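Local coordinates for protein Thiosulfate:glutathione sulfurtransferase (Saccharomyces cerevisiae, PDB 3D1P) that transfers sulfur from thiosulfate to glutathione, making S-sulfanylglutathione in mitochondrial hydrogen sulfide metabolism, at residues A[97-100]-A[101-105]. Numbering follows the deposited sequence.
Sequences YCAS and GKRGG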
loop_
_atom_site.group_PDB
_atom_site.type_symbol
_atom_site.label_atom_id
_atom_site.label_comp_id
_atom_site.label_asym_id
_atom_site.label_seq_id
_atom_site.Cartn_x
_atom_site.Cartn_y
_atom_site.Cartn_z
ATOM N N TYR A 97 0.198 2.994 -2.260
ATOM C CA TYR A 97 -0.582 4.217 -2.516
ATOM C C TYR A 97 -0.602 5.055 -1.241
ATOM O O TYR A 97 -0.318 4.585 -0.143
ATOM C CB TYR A 97 -2.004 3.884 -2.978
ATOM C CG TYR A 97 -2.754 2.963 -2.059
ATOM C CD1 TYR A 97 -3.544 3.469 -1.031
ATOM C CD2 TYR A 97 -2.699 1.585 -2.192
ATOM C CE1 TYR A 97 -4.231 2.648 -0.185
ATOM C CE2 TYR A 97 -3.367 0.734 -1.341
ATOM C CZ TYR A 97 -4.160 1.258 -0.333
ATOM O OH TYR A 97 -4.842 0.408 0.488
ATOM N N CYS A 98 -1.021 6.302 -1.428
ATOM C CA CYS A 98 -1.210 7.231 -0.310
ATOM C C CYS A 98 -2.564 7.943 -0.505
ATOM O O CYS A 98 -3.587 7.277 -0.593
ATOM C CB CYS A 98 0.024 8.151 -0.112
ATOM S SG CYS A 98 0.459 9.142 -1.547
ATOM N N ALA A 99 -2.539 9.291 -0.532
ATOM C CA ALA A 99 -3.738 10.104 -0.798
ATOM C C ALA A 99 -3.726 10.523 -2.271
ATOM O O ALA A 99 -4.611 10.127 -3.018
ATOM C CB ALA A 99 -3.800 11.296 0.132
ATOM N N SER A 100 -2.712 11.295 -2.684
ATOM C CA SER A 100 -2.630 11.742 -4.053
ATOM C C SER A 100 -1.581 11.019 -4.899
ATOM O O SER A 100 -1.530 11.230 -6.108
ATOM C CB SER A 100 -2.406 13.254 -4.160
ATOM O OG SER A 100 -1.268 13.664 -3.521
ATOM N N GLY A 101 -0.753 10.162 -4.294
ATOM C CA GLY A 101 0.170 9.297 -4.988
ATOM C C GLY A 101 1.646 9.505 -4.722
ATOM O O GLY A 101 2.422 8.588 -4.944
ATOM N N LYS A 102 2.083 10.688 -4.304
ATOM C CA LYS A 102 3.538 10.939 -4.233
ATOM C C LYS A 102 4.216 10.031 -3.223
ATOM O O LYS A 102 5.274 9.436 -3.492
ATOM C CB LYS A 102 3.844 12.380 -3.913
ATOM C CG LYS A 102 5.348 12.666 -3.887
ATOM C CD LYS A 102 5.673 14.123 -3.788
ATOM C CE LYS A 102 7.129 14.387 -3.430
ATOM N NZ LYS A 102 7.505 15.785 -3.652
ATOM N N ARG A 103 3.660 9.977 -2.001
ATOM C CA ARG A 103 4.266 9.159 -0.977
ATOM C C ARG A 103 4.214 7.682 -1.349
ATOM O O ARG A 103 5.158 6.937 -1.072
ATOM C CB ARG A 103 3.595 9.394 0.367
ATOM C CG ARG A 103 3.785 10.819 0.886
ATOM C CD ARG A 103 2.903 11.080 2.076
ATOM N NE ARG A 103 1.508 11.189 1.705
ATOM C CZ ARG A 103 0.480 11.260 2.534
ATOM N NH1 ARG A 103 0.648 11.011 3.825
ATOM N NH2 ARG A 103 -0.735 11.550 2.088
ATOM N N GLY A 104 3.102 7.235 -1.940
ATOM C CA GLY A 104 3.035 5.865 -2.429
ATOM C C GLY A 104 4.177 5.535 -3.396
ATOM O O GLY A 104 4.790 4.484 -3.307
ATOM N N GLY A 105 4.453 6.449 -4.306
ATOM C CA GLY A 105 5.518 6.233 -5.253
ATOM C C GLY A 105 6.879 6.158 -4.577
ATOM O O GLY A 105 7.736 5.333 -4.944
HETATM O O HOH W 1 -0.602 12.094 -0.777
HETATM O O HOH W 2 0.817 13.128 -5.096
#
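Cys98 SG sits over the first turn of helix 102-112, with the backbone N atoms of Gly101, Lys102, Arg103 and Gly104 all close by. Gly104 N donates a hydrogen bond to Cys98 SG, 3.3 Å long and fairly straight at 161°, while Gly101 N stands 3.2 Å from the same SG. A chi1 of 58° tucks the sulfur between its own backbone N and carbonyl carbon and swings it into this tightly packed arc of backbone amides. Behind the sulfur the backbones pack directly: Gly104 CA lies 3.9 Å from Tyr97 C, and a CB on Gly104 would run into Tyr97 CA. Gly101, the N-cap residue, adopts a positive phi of 117°, at which a CB would collide with Ser100 O.

This is the active-site loop of the rhodanese fold, running from the end of strand 93-97 into a helix whose N-terminus faces the cysteine that forms the persulfide intermediate during catalysis. A serine in place of Cys98 has no sulfur to form the persulfide, and its smaller oxygen would probably leave the Gly104 N-H with a poorer-fitting partner.

Toward solvent the contact is looser and partly made by water. The Arg103 guanidinium lays one face over Cys98 CB, with Ala99 CB at its edge, 3.6 Å from Arg103 NH2. Arg103 NH1 forms a salt bridge with Glu51, and NH2 donates to a water, 2.9 Å away in the guanidinium plane, that also accepts from Ser100 N. A second water joins Ser100 OG, at 2.7 Å, to Lys102 N through a weak bond.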